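Local coordinates for protein putative HAD-hydrolase YfnB (Bacillus subtilis, PDB 3ED5) that is a putative hydrolase of the haloacid dehalogenase superfamily that may remove phosphate from nucleoside 5'-monophosphates, at residues 64-69 / 150-155; 93-98 / 129-134; 109-114 / 221-226. All coordinates share one frame; numbering follows the deposited sequence.

Contact 1: 64-69 / 150-155; sequences MTRDEV and VSEDTG
Arg-66 and Glu-152 form a salt bridge between the helical cap of this haloacid dehalogenase-type fold and its Rossmann-like core. Arg-66 sits in the first turn of the cap helix 66-80, Glu-152 in a 3-10 turn just after the edge strand 147-150. Both N-H bonds end on one carboxylate oxygen: Arg-66 NH2 lies 2.7 Å from Glu-152 OE1, with an N-H...O angle of 162°, while NH1 adds a weak bond at 3.3 Å to the same atom. OE1 lies near the guanidinium plane but is itself approached from above the carboxylate plane, the two planes being 57° apart, so this is not the flat two-oxygen pairing often seen between arginine and glutamate. Arginine suits the place because its long chain, bent at chi3 (58°), lets the head group reach from the cap helix to Glu-152 and still offers several N-H groups. NH1 also donates to the backbone O of Asn-126 in the loop, and OE1 has a further partner in Ser-129 N, at the start of helix 129-138. On the cap side, the Arg-66 side chain packs on Trp-56, and Thr-65 N-caps the helix, its OG1 accepting from Glu-68 N at 3.2 Å. A water completes the link: it accepts from Glu-152 N and, weakly, from Arg-66 NH1, and stands 2.6 Å from Ser-151 OG.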
loop_
_atom_site.group_PDB
_atom_site.type_symbol
_atom_site.label_atom_id
_atom_site.label_comp_id
_atom_site.label_asym_id
_atom_site.label_seq_id
_atom_site.Cartn_x
_atom_site.Cartn_y
_atom_site.Cartn_z
HETATM N N MSE A 64 3.018 16.947 -5.104
HETATM C CA MSE A 64 3.531 17.110 -3.752
HETATM C C MSE A 64 4.530 15.997 -3.524
HETATM O O MSE A 64 4.409 14.912 -4.132
HETATM C CB MSE A 64 2.367 17.068 -2.732
HETATM C CG MSE A 64 2.777 17.149 -1.308
HETATM SE SE MSE A 64 1.172 17.317 -0.106
HETATM C CE MSE A 64 0.348 18.844 -0.860
ATOM N N THR A 65 5.560 16.276 -2.729
ATOM C CA THR A 65 6.493 15.218 -2.320
ATOM C C THR A 65 5.898 14.413 -1.174
ATOM O O THR A 65 5.060 14.924 -0.412
ATOM C CB THR A 65 7.861 15.764 -1.870
ATOM O OG1 THR A 65 7.693 16.556 -0.690
ATOM C CG2 THR A 65 8.526 16.585 -2.968
ATOM N N ARG A 66 6.340 13.165 -1.015
ATOM C CA ARG A 66 5.846 12.378 0.128
ATOM C C ARG A 66 6.226 13.018 1.469
ATOM O O ARG A 66 5.447 12.946 2.442
ATOM C CB ARG A 66 6.353 10.936 0.073
ATOM C CG ARG A 66 5.477 9.990 0.926
ATOM C CD ARG A 66 6.072 8.580 0.951
ATOM N NE ARG A 66 7.428 8.626 1.490
ATOM C CZ ARG A 66 8.355 7.706 1.246
ATOM N NH1 ARG A 66 8.058 6.675 0.456
ATOM N NH2 ARG A 66 9.573 7.831 1.770
ATOM N N ASP A 67 7.426 13.600 1.540
ATOM C CA ASP A 67 7.850 14.247 2.797
ATOM C C ASP A 67 6.832 15.325 3.177
ATOM O O ASP A 67 6.479 15.467 4.375
ATOM C CB ASP A 67 9.239 14.893 2.662
ATOM C CG ASP A 67 10.394 13.893 2.806
ATOM O OD1 ASP A 67 10.174 12.680 2.975
ATOM O OD2 ASP A 67 11.552 14.363 2.773
ATOM N N GLU A 68 6.379 16.103 2.193
ATOM C CA GLU A 68 5.416 17.184 2.467
ATOM C C GLU A 68 4.094 16.594 2.938
ATOM O O GLU A 68 3.482 17.109 3.868
ATOM C CB GLU A 68 5.170 18.094 1.254
ATOM C CG GLU A 68 4.005 19.087 1.514
ATOM C CD GLU A 68 3.877 20.178 0.481
ATOM O OE1 GLU A 68 4.621 20.135 -0.517
ATOM O OE2 GLU A 68 3.030 21.092 0.674
ATOM N N VAL A 69 3.663 15.501 2.302
ATOM C CA VAL A 69 2.423 14.791 2.704
ATOM C C VAL A 69 2.503 14.433 4.189
ATOM O O VAL A 69 1.615 14.818 4.991
ATOM C CB VAL A 69 2.201 13.473 1.872
ATOM C CG1 VAL A 69 1.056 12.602 2.490
ATOM C CG2 VAL A 69 1.897 13.809 0.409
ATOM N N VAL A 150 10.691 0.317 -3.720
ATOM C CA VAL A 150 10.121 1.464 -3.002
ATOM C C VAL A 150 10.185 2.721 -3.880
ATOM O O VAL A 150 11.217 2.983 -4.519
ATOM C CB VAL A 150 10.849 1.639 -1.631
ATOM C CG1 VAL A 150 10.668 0.364 -0.778
ATOM C CG2 VAL A 150 12.326 1.949 -1.775
ATOM N N SER A 151 9.091 3.477 -3.924
ATOM C CA SER A 151 9.004 4.692 -4.760
ATOM C C SER A 151 10.198 5.635 -4.550
ATOM O O SER A 151 10.701 6.238 -5.485
ATOM C CB SER A 151 7.677 5.455 -4.500
ATOM O OG SER A 151 7.535 5.754 -3.120
ATOM N N GLU A 152 10.662 5.743 -3.304
ATOM C CA GLU A 152 11.661 6.761 -2.944
ATOM C C GLU A 152 13.017 6.545 -3.606
ATOM O O GLU A 152 13.836 7.461 -3.688
ATOM C CB GLU A 152 11.795 6.852 -1.411
ATOM C CG GLU A 152 12.316 5.571 -0.738
ATOM C CD GLU A 152 12.173 5.630 0.767
ATOM O OE1 GLU A 152 11.044 5.618 1.275
ATOM O OE2 GLU A 152 13.201 5.704 1.451
ATOM N N ASP A 153 13.238 5.340 -4.121
ATOM C CA ASP A 153 14.465 5.041 -4.873
ATOM C C ASP A 153 14.391 5.427 -6.339
ATOM O O ASP A 153 15.415 5.382 -7.054
ATOM C CB ASP A 153 14.702 3.533 -4.849
ATOM C CG ASP A 153 15.243 3.043 -3.539
ATOM O OD1 ASP A 153 15.444 3.846 -2.584
ATOM O OD2 ASP A 153 15.460 1.811 -3.463
ATOM N N THR A 154 13.197 5.768 -6.810
ATOM C CA THR A 154 12.926 5.841 -8.252
ATOM C C THR A 154 12.841 7.251 -8.797
ATOM O O THR A 154 12.958 7.443 -9.999
ATOM C CB THR A 154 11.588 5.098 -8.635
ATOM O OG1 THR A 154 10.451 5.914 -8.282
ATOM C CG2 THR A 154 11.482 3.719 -7.958
ATOM N N GLY A 155 12.583 8.226 -7.923
ATOM C CA GLY A 155 12.309 9.586 -8.347
ATOM C C GLY A 155 10.863 9.827 -8.690
ATOM O O GLY A 155 10.477 10.983 -8.907
HETATM O O HOH W 1 8.731 4.549 -1.141
#

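Contact 2: 93-98 / 129-134; sequences KYRRFL and SHTQYK. With FMT (formic acid), chain B.
Arg-95 NH1 donates a hydrogen bond to Thr-131 OG1 over 2.9 Å, the one direct polar link between 93-98 and 129-134. The N-H...O angle is 150°, and the hydroxyl lies 19° out of the guanidinium plane. Bends at chi2 (65°) and chi3 bring the arginine head round to the threonine, and CD passes 3.3 Å from the same OG1. That oxygen also bonds to Glu-99 OE2, which takes a further bond from His-130 ND1; threonine fits here because its small hydroxyl can serve both the arginine and the glutamate. Helix 87-98 belongs to the helical cap of the haloacid dehalogenase fold and helix 129-138 to the Rossmann-like core, so the bond crosses between the two. Arg-95 NH2 makes a salt bridge with Glu-91 OE2 and a hydrogen bond to O2 of a bound formic acid at 2.8 Å; NH1 adds a weak one to that oxygen. Arg-73 NH1 binds the same small molecule, probably present as formate and acquired from the crystallisation liquor, so two arginines gather round it. Apolar packing is slight: Leu-98 CD2 stands 4.5 Å from Thr-131 CG2.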
loop_
_atom_site.group_PDB
_atom_site.type_symbol
_atom_site.label_atom_id
_atom_site.label_comp_id
_atom_site.label_asym_id
_atom_site.label_seq_id
_atom_site.Cartn_x
_atom_site.Cartn_y
_atom_site.Cartn_z
ATOM N N LYS A 93 6.380 11.011 15.758
ATOM C CA LYS A 93 5.755 10.199 16.826
ATOM C C LYS A 93 4.786 9.154 16.261
ATOM O O LYS A 93 4.796 7.983 16.650
ATOM C CB LYS A 93 5.027 11.103 17.852
ATOM C CG LYS A 93 5.971 11.940 18.683
ATOM C CD LYS A 93 5.189 13.001 19.463
ATOM C CE LYS A 93 6.084 13.795 20.389
ATOM N NZ LYS A 93 5.813 13.488 21.822
ATOM N N TYR A 94 3.949 9.591 15.331
ATOM C CA TYR A 94 3.013 8.732 14.653
ATOM C C TYR A 94 3.749 7.584 13.961
ATOM O O TYR A 94 3.331 6.398 14.036
ATOM C CB TYR A 94 2.324 9.546 13.566
ATOM C CG TYR A 94 1.342 8.747 12.766
ATOM C CD1 TYR A 94 0.184 8.293 13.359
ATOM C CD2 TYR A 94 1.568 8.447 11.411
ATOM C CE1 TYR A 94 -0.767 7.594 12.658
ATOM C CE2 TYR A 94 0.580 7.730 10.667
ATOM C CZ TYR A 94 -0.576 7.303 11.337
ATOM O OH TYR A 94 -1.603 6.604 10.753
ATOM N N ARG A 95 4.835 7.953 13.305
ATOM C CA ARG A 95 5.619 6.998 12.484
ATOM C C ARG A 95 6.123 5.814 13.336
ATOM O O ARG A 95 6.107 4.641 12.900
ATOM C CB ARG A 95 6.820 7.753 11.850
ATOM C CG ARG A 95 7.811 6.883 11.048
ATOM C CD ARG A 95 7.169 6.281 9.823
ATOM N NE ARG A 95 6.358 7.226 9.005
ATOM C CZ ARG A 95 5.597 6.857 7.981
ATOM N NH1 ARG A 95 5.580 5.578 7.588
ATOM N NH2 ARG A 95 4.872 7.753 7.307
ATOM N N ARG A 96 6.625 6.126 14.525
ATOM C CA ARG A 96 7.113 5.098 15.431
ATOM C C ARG A 96 6.000 4.103 15.790
ATOM O O ARG A 96 6.218 2.879 15.746
ATOM C CB ARG A 96 7.763 5.704 16.667
ATOM C CG ARG A 96 8.538 4.681 17.463
ATOM C CD ARG A 96 7.656 3.970 18.465
ATOM N NE ARG A 96 7.402 4.826 19.619
ATOM C CZ ARG A 96 6.906 4.402 20.775
ATOM N NH1 ARG A 96 6.581 3.115 20.938
ATOM N NH2 ARG A 96 6.731 5.273 21.765
ATOM N N PHE A 97 4.814 4.624 16.116
ATOM C CA PHE A 97 3.671 3.756 16.434
ATOM C C PHE A 97 3.170 2.973 15.227
ATOM O O PHE A 97 2.830 1.798 15.354
ATOM C CB PHE A 97 2.500 4.555 16.981
ATOM C CG PHE A 97 2.791 5.259 18.284
ATOM C CD1 PHE A 97 3.381 4.574 19.352
ATOM C CD2 PHE A 97 2.446 6.601 18.438
ATOM C CE1 PHE A 97 3.632 5.225 20.589
ATOM C CE2 PHE A 97 2.689 7.264 19.671
ATOM C CZ PHE A 97 3.287 6.575 20.738
ATOM N N LEU A 98 3.134 3.611 14.062
ATOM C CA LEU A 98 2.729 2.926 12.847
ATOM C C LEU A 98 3.685 1.771 12.574
ATOM O O LEU A 98 3.250 0.697 12.118
ATOM C CB LEU A 98 2.772 3.897 11.655
ATOM C CG LEU A 98 2.107 3.434 10.361
ATOM C CD1 LEU A 98 0.554 3.361 10.570
ATOM C CD2 LEU A 98 2.440 4.401 9.235
ATOM N N SER A 129 10.239 3.508 3.085
ATOM C CA SER A 129 10.996 2.257 2.963
ATOM C C SER A 129 11.223 1.592 4.330
ATOM O O SER A 129 10.911 0.414 4.511
ATOM C CB SER A 129 12.341 2.482 2.259
ATOM O OG SER A 129 12.896 1.201 2.019
ATOM N N HIS A 130 11.721 2.372 5.301
ATOM C CA HIS A 130 11.990 1.788 6.609
ATOM C C HIS A 130 10.742 1.117 7.195
ATOM O O HIS A 130 10.827 0.035 7.795
ATOM C CB HIS A 130 12.506 2.838 7.592
ATOM C CG HIS A 130 12.970 2.228 8.866
ATOM N ND1 HIS A 130 12.276 2.362 10.047
ATOM C CD2 HIS A 130 14.007 1.397 9.125
ATOM C CE1 HIS A 130 12.896 1.683 10.995
ATOM N NE2 HIS A 130 13.944 1.080 10.460
ATOM N N THR A 131 9.600 1.777 7.016
ATOM C CA THR A 131 8.336 1.330 7.579
ATOM C C THR A 131 7.901 0.008 6.946
ATOM O O THR A 131 7.467 -0.919 7.643
ATOM C CB THR A 131 7.239 2.381 7.367
ATOM O OG1 THR A 131 7.608 3.578 8.055
ATOM C CG2 THR A 131 5.894 1.867 7.927
ATOM N N GLN A 132 8.052 -0.089 5.629
ATOM C CA GLN A 132 7.560 -1.261 4.920
ATOM C C GLN A 132 8.467 -2.455 5.184
ATOM O O GLN A 132 7.967 -3.566 5.435
ATOM C CB GLN A 132 7.453 -0.954 3.414
ATOM C CG GLN A 132 6.492 0.250 3.034
ATOM C CD GLN A 132 5.099 0.154 3.662
ATOM O OE1 GLN A 132 4.944 0.203 4.894
ATOM N NE2 GLN A 132 4.078 0.117 2.821
ATOM N N TYR A 133 9.782 -2.229 5.158
ATOM C CA TYR A 133 10.745 -3.282 5.467
ATOM C C TYR A 133 10.475 -3.831 6.884
ATOM O O TYR A 133 10.407 -5.057 7.104
ATOM C CB TYR A 133 12.190 -2.773 5.377
ATOM C CG TYR A 133 12.793 -2.923 3.981
ATOM C CD1 TYR A 133 12.404 -2.105 2.924
ATOM C CD2 TYR A 133 13.751 -3.905 3.730
ATOM C CE1 TYR A 133 12.983 -2.239 1.630
ATOM C CE2 TYR A 133 14.332 -4.057 2.451
ATOM C CZ TYR A 133 13.947 -3.213 1.415
ATOM O OH TYR A 133 14.524 -3.374 0.158
ATOM N N LYS A 134 10.308 -2.912 7.828
ATOM C CA LYS A 134 10.118 -3.333 9.216
ATOM C C LYS A 134 8.834 -4.141 9.420
ATOM O O LYS A 134 8.885 -5.228 10.033
ATOM C CB LYS A 134 10.168 -2.128 10.181
ATOM C CG LYS A 134 9.964 -2.546 11.644
ATOM C CD LYS A 134 10.114 -1.344 12.592
ATOM C CE LYS A 134 10.202 -1.763 14.040
ATOM N NZ LYS A 134 8.976 -2.498 14.482
HETATM C C FMT B . 1.815 6.207 5.845
HETATM O O1 FMT B . 1.041 6.803 6.574
HETATM O O2 FMT B . 2.951 6.586 5.622
#

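Contact 3: 109-114 / 221-226; sequences FDLISN and RKLEEL
A chi1 of 173° swings the fork of Leu-111 away from its own backbone N and out from helix 108-116, presenting both methyls to 221-226, a turn that follows the edge strand 218-220. Leu-111 crosses Leu-223 and Leu-226 at about a right angle each. Its CD2 meets Leu-226 CD1 at 3.7 Å and Leu-223 CB at 3.9 Å, whereas CD1 rests 3.7 Å from the backbone O of Leu-223. One methyl thus touches two side chains and the other lies against the main chain. Leucine is apt here because its forked end can meet several partners at once.

Both segments belong to the Rossmann-like core of the haloacid dehalogenase fold. Behind the leucines runs the central parallel sheet: Leu-226 packs on Ile-220 of the edge strand and on Phe-12 of strand 9-12, which Ile-112 of the helix also touches. The contact therefore joins a helix on the sheet to the connection leading into helix 226-230.

The turn is shaped by its own polar groups. Glu-225 OE2 accepts from Arg-221 N at 2.8 Å and Lys-222 N at 2.9 Å, both from the same face of the carboxylate, while Lys-222 NZ and Glu-224 OE2 make a weak salt bridge. Alongside, Asn-114 ND2 bonds to Tyr-227 OH. No hydrogen bond passes directly between the two segments, which implies that their fit depends on the shape and burial of three leucines.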
loop_
_atom_site.group_PDB
_atom_site.type_symbol
_atom_site.label_atom_id
_atom_site.label_comp_id
_atom_site.label_asym_id
_atom_site.label_seq_id
_atom_site.Cartn_x
_atom_site.Cartn_y
_atom_site.Cartn_z
ATOM N N PHE A 109 -0.602 -14.611 5.140
ATOM C CA PHE A 109 0.634 -15.390 5.357
ATOM C C PHE A 109 0.573 -16.717 4.588
ATOM O O PHE A 109 1.526 -17.081 3.872
ATOM C CB PHE A 109 0.934 -15.624 6.841
ATOM C CG PHE A 109 2.256 -16.256 7.084
ATOM C CD1 PHE A 109 3.369 -15.460 7.347
ATOM C CD2 PHE A 109 2.408 -17.649 7.027
ATOM C CE1 PHE A 109 4.628 -16.024 7.569
ATOM C CE2 PHE A 109 3.670 -18.224 7.234
ATOM C CZ PHE A 109 4.773 -17.398 7.523
ATOM N N ASP A 110 -0.536 -17.436 4.737
ATOM C CA ASP A 110 -0.670 -18.733 4.058
ATOM C C ASP A 110 -0.647 -18.560 2.526
ATOM O O ASP A 110 -0.011 -19.373 1.803
ATOM C CB ASP A 110 -1.934 -19.457 4.508
ATOM C CG ASP A 110 -1.868 -19.901 5.965
ATOM O OD1 ASP A 110 -0.753 -19.948 6.561
ATOM O OD2 ASP A 110 -2.947 -20.199 6.524
ATOM N N LEU A 111 -1.325 -17.513 2.049
ATOM C CA LEU A 111 -1.352 -17.218 0.603
ATOM C C LEU A 111 0.057 -16.968 0.083
ATOM O O LEU A 111 0.523 -17.643 -0.847
ATOM C CB LEU A 111 -2.253 -16.025 0.266
ATOM C CG LEU A 111 -2.117 -15.650 -1.228
ATOM C CD1 LEU A 111 -3.066 -16.582 -2.034
ATOM C CD2 LEU A 111 -2.312 -14.218 -1.546
ATOM N N ILE A 112 0.756 -16.010 0.677
ATOM C CA ILE A 112 2.116 -15.680 0.224
ATOM C C ILE A 112 3.065 -16.904 0.288
ATOM O O ILE A 112 3.842 -17.150 -0.637
ATOM C CB ILE A 112 2.654 -14.466 1.009
ATOM C CG1 ILE A 112 1.838 -13.199 0.642
ATOM C CG2 ILE A 112 4.166 -14.257 0.823
ATOM C CD1 ILE A 112 1.850 -12.852 -0.893
ATOM N N SER A 113 2.994 -17.664 1.381
ATOM C CA SER A 113 3.832 -18.867 1.534
ATOM C C SER A 113 3.562 -19.868 0.401
ATOM O O SER A 113 4.503 -20.452 -0.182
ATOM C CB SER A 113 3.552 -19.526 2.883
ATOM O OG SER A 113 4.280 -20.734 2.977
ATOM N N ASN A 114 2.287 -20.090 0.100
ATOM C CA ASN A 114 1.912 -20.975 -1.007
ATOM C C ASN A 114 2.387 -20.422 -2.362
ATOM O O ASN A 114 2.950 -21.155 -3.173
ATOM C CB ASN A 114 0.384 -21.233 -1.006
ATOM C CG ASN A 114 -0.030 -22.295 0.003
ATOM O OD1 ASN A 114 0.777 -23.149 0.383
ATOM N ND2 ASN A 114 -1.299 -22.253 0.439
ATOM N N ARG A 221 -12.567 -10.144 -3.123
ATOM C CA ARG A 221 -12.755 -9.682 -1.737
ATOM C C ARG A 221 -11.735 -10.306 -0.791
ATOM O O ARG A 221 -11.313 -9.662 0.164
ATOM C CB ARG A 221 -14.174 -9.959 -1.264
ATOM C CG ARG A 221 -15.203 -9.139 -2.038
ATOM C CD ARG A 221 -16.597 -9.540 -1.616
ATOM N NE ARG A 221 -16.908 -9.033 -0.295
ATOM C CZ ARG A 221 -17.989 -9.380 0.402
ATOM N NH1 ARG A 221 -18.866 -10.258 -0.093
ATOM N NH2 ARG A 221 -18.185 -8.856 1.600
ATOM N N LYS A 222 -11.324 -11.543 -1.045
ATOM C CA LYS A 222 -10.402 -12.204 -0.134
ATOM C C LYS A 222 -9.210 -12.681 -0.915
ATOM O O LYS A 222 -9.346 -13.090 -2.073
ATOM C CB LYS A 222 -11.051 -13.402 0.543
ATOM C CG LYS A 222 -12.233 -13.045 1.448
ATOM C CD LYS A 222 -12.707 -14.225 2.289
ATOM C CE LYS A 222 -13.241 -15.378 1.448
ATOM N NZ LYS A 222 -14.095 -16.306 2.282
ATOM N N LEU A 223 -8.046 -12.656 -0.271
ATOM C CA LEU A 223 -6.825 -13.100 -0.934
ATOM C C LEU A 223 -6.892 -14.531 -1.474
ATOM O O LEU A 223 -6.277 -14.820 -2.497
ATOM C CB LEU A 223 -5.632 -12.947 0.004
ATOM C CG LEU A 223 -5.217 -11.487 0.276
ATOM C CD1 LEU A 223 -4.112 -11.480 1.374
ATOM C CD2 LEU A 223 -4.686 -10.764 -0.956
ATOM N N GLU A 224 -7.626 -15.411 -0.793
ATOM C CA GLU A 224 -7.699 -16.820 -1.224
ATOM C C GLU A 224 -8.365 -16.971 -2.595
ATOM O O GLU A 224 -8.170 -17.993 -3.266
ATOM C CB GLU A 224 -8.410 -17.685 -0.178
ATOM C CG GLU A 224 -9.872 -17.282 0.072
ATOM C CD GLU A 224 -10.576 -18.137 1.145
ATOM O OE1 GLU A 224 -9.901 -18.690 2.043
ATOM O OE2 GLU A 224 -11.817 -18.249 1.099
ATOM N N GLU A 225 -9.105 -15.951 -3.042
ATOM C CA GLU A 225 -9.675 -15.990 -4.399
ATOM C C GLU A 225 -8.572 -15.997 -5.477
ATOM O O GLU A 225 -8.855 -16.289 -6.636
ATOM C CB GLU A 225 -10.623 -14.817 -4.631
ATOM C CG GLU A 225 -11.862 -14.848 -3.724
ATOM C CD GLU A 225 -12.687 -13.591 -3.909
ATOM O OE1 GLU A 225 -12.966 -13.235 -5.056
ATOM O OE2 GLU A 225 -13.016 -12.932 -2.920
ATOM N N LEU A 226 -7.329 -15.668 -5.108
ATOM C CA LEU A 226 -6.223 -15.717 -6.058
ATOM C C LEU A 226 -5.875 -17.114 -6.542
ATOM O O LEU A 226 -5.347 -17.246 -7.648
ATOM C CB LEU A 226 -4.968 -15.055 -5.508
ATOM C CG LEU A 226 -4.972 -13.536 -5.608
ATOM C CD1 LEU A 226 -3.792 -13.013 -4.772
ATOM C CD2 LEU A 226 -4.878 -13.011 -7.070
#

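How the contacts relate
Contacts 1 and 2 are neighbours, with centres 15 Å apart, and both run between the helical cap and the core; contact 2 is nested within the chain loop closed by contact 1. They meet where Glu-152 OE1 lies 2.9 Å from Ser-129 N, a probable hydrogen bond. The formic acid bound at contact 2 is about 6 Å from the Arg-66 side chain. Contact 3 lies within the core, its centre 29 Å from that of contact 1 and 24 Å from that of contact 2. Asp-13, probably the catalytic nucleophile, is near all three: the side chains of Ser-151, Thr-131 and Leu-223 lie about 10, 12 and 9 Å from that of Asp-13.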